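Local atomic coordinates of cytolethal distending toxin subunit B (Escherichia coli, PDB entry 2F1N), a protein that nicks DNA as the endonuclease subunit of a tripartite bacterial toxin, very probably damaging the DNA of intoxicated cells and causing G2/M arrest. Residues Asp155-Phe167 against Trp180-Leu193. Numbering follows the deposited sequence.
Sequences DAPALVEEVYNFF and WMILGDFNREPADL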
loop_
_atom_site.group_PDB
_atom_site.type_symbol
_atom_site.label_atom_id
_atom_site.label_comp_id
_atom_site.label_asym_id
_atom_site.label_seq_id
_atom_site.Cartn_x
_atom_site.Cartn_y
_atom_site.Cartn_z
ATOM N N ASP A 155 -12.999 6.302 7.925
ATOM C CA ASP A 155 -12.699 4.930 8.330
ATOM C C ASP A 155 -11.224 4.585 8.569
ATOM O O ASP A 155 -10.872 3.411 8.846
ATOM C CB ASP A 155 -13.338 3.971 7.325
ATOM C CG ASP A 155 -12.870 4.193 5.878
ATOM O OD1 ASP A 155 -12.493 5.350 5.481
ATOM O OD2 ASP A 155 -12.897 3.243 5.056
ATOM N N ALA A 156 -10.351 5.598 8.515
ATOM C CA ALA A 156 -8.916 5.294 8.701
ATOM C C ALA A 156 -8.599 4.545 9.998
ATOM O O ALA A 156 -7.878 3.526 9.940
ATOM C CB ALA A 156 -8.029 6.551 8.537
ATOM N N PRO A 157 -9.067 4.989 11.175
ATOM C CA PRO A 157 -8.729 4.238 12.405
ATOM C C PRO A 157 -9.224 2.778 12.356
ATOM O O PRO A 157 -8.509 1.863 12.774
ATOM C CB PRO A 157 -9.451 5.003 13.506
ATOM C CG PRO A 157 -9.562 6.448 12.994
ATOM C CD PRO A 157 -9.842 6.212 11.492
ATOM N N ALA A 158 -10.433 2.580 11.858
ATOM C CA ALA A 158 -11.009 1.229 11.739
ATOM C C ALA A 158 -10.248 0.336 10.759
ATOM O O ALA A 158 -10.155 -0.893 10.987
ATOM C CB ALA A 158 -12.493 1.351 11.289
ATOM N N LEU A 159 -9.735 0.914 9.658
ATOM C CA LEU A 159 -8.852 0.145 8.767
ATOM C C LEU A 159 -7.596 -0.363 9.493
ATOM O O LEU A 159 -7.200 -1.521 9.326
ATOM C CB LEU A 159 -8.419 0.974 7.555
ATOM C CG LEU A 159 -9.592 1.220 6.595
ATOM C CD1 LEU A 159 -9.228 2.366 5.559
ATOM C CD2 LEU A 159 -10.005 -0.065 5.874
ATOM N N VAL A 160 -6.967 0.517 10.257
ATOM C CA VAL A 160 -5.741 0.135 10.974
ATOM C C VAL A 160 -6.121 -0.937 11.990
ATOM O O VAL A 160 -5.387 -1.937 12.146
ATOM C CB VAL A 160 -5.083 1.312 11.699
ATOM C CG1 VAL A 160 -3.851 0.840 12.523
ATOM C CG2 VAL A 160 -4.618 2.381 10.692
ATOM N N GLU A 161 -7.230 -0.720 12.690
ATOM C CA GLU A 161 -7.692 -1.672 13.695
ATOM C C GLU A 161 -8.026 -3.059 13.092
ATOM O O GLU A 161 -7.732 -4.121 13.712
ATOM C CB GLU A 161 -8.836 -1.097 14.527
ATOM C CG GLU A 161 -8.367 0.112 15.342
ATOM C CD GLU A 161 -9.465 1.042 15.813
ATOM O OE1 GLU A 161 -10.643 0.864 15.437
ATOM O OE2 GLU A 161 -9.113 2.002 16.557
ATOM N N GLU A 162 -8.599 -3.053 11.898
ATOM C CA GLU A 162 -8.859 -4.307 11.196
ATOM C C GLU A 162 -7.589 -5.118 10.935
ATOM O O GLU A 162 -7.592 -6.327 11.112
ATOM C CB GLU A 162 -9.645 -4.124 9.899
ATOM C CG GLU A 162 -10.058 -5.478 9.276
ATOM C CD GLU A 162 -11.125 -5.382 8.196
ATOM O OE1 GLU A 162 -10.882 -4.777 7.157
ATOM O OE2 GLU A 162 -12.230 -5.937 8.378
ATOM N N VAL A 163 -6.500 -4.454 10.536
ATOM C CA VAL A 163 -5.245 -5.160 10.264
ATOM C C VAL A 163 -4.673 -5.677 11.575
ATOM O O VAL A 163 -4.269 -6.828 11.660
ATOM C CB VAL A 163 -4.197 -4.227 9.606
ATOM C CG1 VAL A 163 -2.831 -4.939 9.508
ATOM C CG2 VAL A 163 -4.702 -3.785 8.191
ATOM N N TYR A 164 -4.649 -4.843 12.599
ATOM C CA TYR A 164 -4.130 -5.302 13.896
ATOM C C TYR A 164 -4.921 -6.544 14.384
ATOM O O TYR A 164 -4.350 -7.551 14.838
ATOM C CB TYR A 164 -4.357 -4.171 14.921
ATOM C CG TYR A 164 -4.172 -4.615 16.359
ATOM C CD1 TYR A 164 -2.904 -4.674 16.927
ATOM C CD2 TYR A 164 -5.275 -4.943 17.150
ATOM C CE1 TYR A 164 -2.757 -5.039 18.279
ATOM C CE2 TYR A 164 -5.135 -5.338 18.458
ATOM C CZ TYR A 164 -3.875 -5.382 19.020
ATOM O OH TYR A 164 -3.751 -5.745 20.362
ATOM N N ASN A 165 -6.243 -6.461 14.327
ATOM C CA ASN A 165 -7.055 -7.605 14.798
ATOM C C ASN A 165 -6.943 -8.863 13.935
ATOM O O ASN A 165 -7.042 -10.004 14.454
ATOM C CB ASN A 165 -8.514 -7.193 15.049
ATOM C CG ASN A 165 -8.663 -6.334 16.311
ATOM O OD1 ASN A 165 -8.347 -6.774 17.422
ATOM N ND2 ASN A 165 -9.150 -5.130 16.155
ATOM N N PHE A 166 -6.803 -8.680 12.612
ATOM C CA PHE A 166 -6.639 -9.800 11.703
ATOM C C PHE A 166 -5.446 -10.688 12.120
ATOM O O PHE A 166 -5.588 -11.925 12.275
ATOM C CB PHE A 166 -6.459 -9.292 10.260
ATOM C CG PHE A 166 -6.108 -10.373 9.271
ATOM C CD1 PHE A 166 -7.001 -11.408 8.982
ATOM C CD2 PHE A 166 -4.847 -10.376 8.654
ATOM C CE1 PHE A 166 -6.672 -12.425 8.066
ATOM C CE2 PHE A 166 -4.520 -11.368 7.721
ATOM C CZ PHE A 166 -5.436 -12.417 7.447
ATOM N N PHE A 167 -4.293 -10.065 12.341
ATOM C CA PHE A 167 -3.118 -10.815 12.750
ATOM C C PHE A 167 -3.257 -11.309 14.194
ATOM O O PHE A 167 -2.957 -12.449 14.452
ATOM C CB PHE A 167 -1.835 -9.991 12.559
ATOM C CG PHE A 167 -1.525 -9.773 11.142
ATOM C CD1 PHE A 167 -1.265 -10.886 10.309
ATOM C CD2 PHE A 167 -1.663 -8.509 10.575
ATOM C CE1 PHE A 167 -1.045 -10.729 8.962
ATOM C CE2 PHE A 167 -1.478 -8.347 9.202
ATOM C CZ PHE A 167 -1.180 -9.439 8.400
ATOM N N TRP A 180 3.719 -5.980 10.224
ATOM C CA TRP A 180 2.853 -5.469 9.137
ATOM C C TRP A 180 3.038 -3.982 8.888
ATOM O O TRP A 180 3.429 -3.208 9.796
ATOM C CB TRP A 180 1.391 -5.810 9.398
ATOM C CG TRP A 180 0.842 -5.558 10.786
ATOM C CD1 TRP A 180 0.699 -6.499 11.768
ATOM C CD2 TRP A 180 0.316 -4.332 11.327
ATOM N NE1 TRP A 180 0.113 -5.942 12.878
ATOM C CE2 TRP A 180 -0.154 -4.624 12.639
ATOM C CE3 TRP A 180 0.146 -3.008 10.824
ATOM C CZ2 TRP A 180 -0.739 -3.653 13.484
ATOM C CZ3 TRP A 180 -0.457 -2.036 11.669
ATOM C CH2 TRP A 180 -0.906 -2.372 12.972
ATOM N N MET A 181 2.748 -3.560 7.643
ATOM C CA MET A 181 2.832 -2.154 7.315
ATOM C C MET A 181 1.636 -1.832 6.436
ATOM O O MET A 181 1.410 -2.532 5.469
ATOM C CB MET A 181 4.117 -1.824 6.557
ATOM C CG MET A 181 4.230 -0.320 6.407
ATOM S SD MET A 181 5.678 0.259 5.507
ATOM C CE MET A 181 7.003 -0.445 6.484
ATOM N N ILE A 182 0.892 -0.803 6.812
ATOM C CA ILE A 182 -0.233 -0.334 5.984
ATOM C C ILE A 182 0.212 0.964 5.285
ATOM O O ILE A 182 0.567 1.957 5.942
ATOM C CB ILE A 182 -1.461 -0.039 6.864
ATOM C CG1 ILE A 182 -1.796 -1.227 7.811
ATOM C CG2 ILE A 182 -2.651 0.294 5.926
ATOM C CD1 ILE A 182 -2.835 -0.910 8.907
ATOM N N LEU A 183 0.175 0.975 3.958
ATOM C CA LEU A 183 0.659 2.119 3.170
ATOM C C LEU A 183 -0.550 2.651 2.438
ATOM O O LEU A 183 -1.250 1.887 1.777
ATOM C CB LEU A 183 1.645 1.608 2.121
ATOM C CG LEU A 183 2.990 1.124 2.688
ATOM C CD1 LEU A 183 3.622 -0.021 1.822
ATOM C CD2 LEU A 183 3.912 2.348 2.703
ATOM N N GLY A 184 -0.845 3.912 2.585
ATOM C CA GLY A 184 -1.972 4.386 1.802
ATOM C C GLY A 184 -2.358 5.797 2.008
ATOM O O GLY A 184 -1.603 6.575 2.621
ATOM N N ASP A 185 -3.497 6.124 1.382
ATOM C CA ASP A 185 -4.108 7.428 1.517
ATOM C C ASP A 185 -5.144 7.293 2.611
ATOM O O ASP A 185 -6.250 6.756 2.431
ATOM C CB ASP A 185 -4.735 7.842 0.167
ATOM C CG ASP A 185 -5.426 9.174 0.220
ATOM O OD1 ASP A 185 -5.531 9.827 1.315
ATOM O OD2 ASP A 185 -5.960 9.615 -0.828
ATOM N N PHE A 186 -4.773 7.814 3.772
ATOM C CA PHE A 186 -5.643 7.709 4.938
ATOM C C PHE A 186 -6.666 8.824 5.025
ATOM O O PHE A 186 -7.587 8.776 5.847
ATOM C CB PHE A 186 -4.794 7.653 6.207
ATOM C CG PHE A 186 -4.000 6.391 6.330
ATOM C CD1 PHE A 186 -4.615 5.218 6.789
ATOM C CD2 PHE A 186 -2.649 6.356 5.974
ATOM C CE1 PHE A 186 -3.865 4.013 6.876
ATOM C CE2 PHE A 186 -1.881 5.163 6.081
ATOM C CZ PHE A 186 -2.502 4.001 6.541
ATOM N N ASN A 187 -6.488 9.850 4.187
ATOM C CA ASN A 187 -7.473 10.948 4.080
ATOM C C ASN A 187 -7.761 11.670 5.399
ATOM O O ASN A 187 -8.818 12.271 5.563
ATOM C CB ASN A 187 -8.786 10.474 3.404
ATOM C CG ASN A 187 -8.847 10.862 1.942
ATOM O OD1 ASN A 187 -8.500 12.006 1.567
ATOM N ND2 ASN A 187 -9.242 9.937 1.097
ATOM N N ARG A 188 -6.773 11.640 6.289
ATOM C CA ARG A 188 -6.682 12.452 7.517
ATOM C C ARG A 188 -5.201 12.553 7.864
ATOM O O ARG A 188 -4.400 11.712 7.420
ATOM C CB ARG A 188 -7.516 11.849 8.655
ATOM C CG ARG A 188 -7.055 10.471 9.122
ATOM C CD ARG A 188 -7.752 10.124 10.470
ATOM N NE ARG A 188 -9.163 9.811 10.321
ATOM C CZ ARG A 188 -10.020 9.713 11.364
ATOM N NH1 ARG A 188 -9.598 9.999 12.607
ATOM N NH2 ARG A 188 -11.286 9.354 11.189
ATOM N N GLU A 189 -4.828 13.584 8.645
ATOM C CA GLU A 189 -3.445 13.839 8.948
ATOM C C GLU A 189 -2.964 12.789 9.978
ATOM O O GLU A 189 -3.771 12.209 10.647
ATOM C CB GLU A 189 -3.292 15.292 9.486
ATOM C CG GLU A 189 -2.229 16.082 8.764
ATOM C CD GLU A 189 -2.748 16.810 7.554
ATOM O OE1 GLU A 189 -3.906 16.590 7.169
ATOM O OE2 GLU A 189 -1.992 17.642 7.012
ATOM N N PRO A 190 -1.666 12.513 10.031
ATOM C CA PRO A 190 -1.111 11.486 10.929
ATOM C C PRO A 190 -1.536 11.588 12.413
ATOM O O PRO A 190 -1.959 10.608 13.020
ATOM C CB PRO A 190 0.385 11.702 10.768
ATOM C CG PRO A 190 0.534 12.176 9.401
ATOM C CD PRO A 190 -0.603 13.113 9.194
ATOM N N ALA A 191 -1.392 12.759 13.022
ATOM C CA ALA A 191 -1.836 12.902 14.411
ATOM C C ALA A 191 -3.334 12.679 14.591
ATOM O O ALA A 191 -3.777 12.196 15.656
ATOM C CB ALA A 191 -1.412 14.283 14.989
ATOM N N ASP A 192 -4.130 13.038 13.560
ATOM C CA ASP A 192 -5.546 12.793 13.597
ATOM C C ASP A 192 -5.907 11.315 13.596
ATOM O O ASP A 192 -6.857 10.916 14.238
ATOM C CB ASP A 192 -6.252 13.499 12.433
ATOM C CG ASP A 192 -7.719 13.532 12.609
ATOM O OD1 ASP A 192 -8.189 14.221 13.558
ATOM O OD2 ASP A 192 -8.518 12.921 11.876
ATOM N N LEU A 193 -5.153 10.504 12.852
ATOM C CA LEU A 193 -5.321 9.066 12.942
ATOM C C LEU A 193 -4.860 8.533 14.332
ATOM O O LEU A 193 -5.595 7.767 14.949
ATOM C CB LEU A 193 -4.460 8.407 11.863
ATOM C CG LEU A 193 -4.473 6.880 11.838
ATOM C CD1 LEU A 193 -5.928 6.295 11.700
ATOM C CD2 LEU A 193 -3.580 6.467 10.642
#
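In the DNase I-like alpha/beta sandwich of this toxin, helix 156-167 lies on the outer face of one of the two sheets, and Val160, Val163 and Phe167 pack there against Trp180 and Ile182 of strand 180-183. Helix and strand run nearly antiparallel, at 157°, as expected where a helix links two parallel neighbours, here strands 141-147 and 179-183. Their axes come within 9.9 Å of each other, no hydrogen bond joins the two segments, and the helix-strand contact is made by apolar and aromatic side chains. Trp180 rises from the strand with CG between its backbone N and carbonyl carbon (chi1 46°), which stands the indole up against the last turns of the helix. Val163 CG1 lies over one indole face in a CH-pi contact, 4.0 Å from the centroid of the six-membered ring. The Phe167 ring lies almost parallel to the five-membered ring, at 14°, but slid aside so that the two barely overlap. At the benzo edge, Trp180 CZ2 meets Tyr164 CB near the plane of the tyrosine ring, while the indole NE1 is bound by Ser229. The other methyl of Val163, CG2, meets Ile182 CD1 tip to tip at 3.5 Å, and the same CD1 also reaches the backbone of Val160. After the chain turns a corner at Gly184, residues 186-193 pack against the first turn of the helix. Ala156 CB sits there at the edge of the Phe186 ring and touches Leu193 CD1 at 3.8 Å. Arg188, within the nuclear localization signal, has its NE bound to Asn154 and its NH1 weakly to Asp192 O, in the guanidinium plane; Pro157 CD sits centrally over one face of that guanidinium, 3.5 Å from Arg188 CZ.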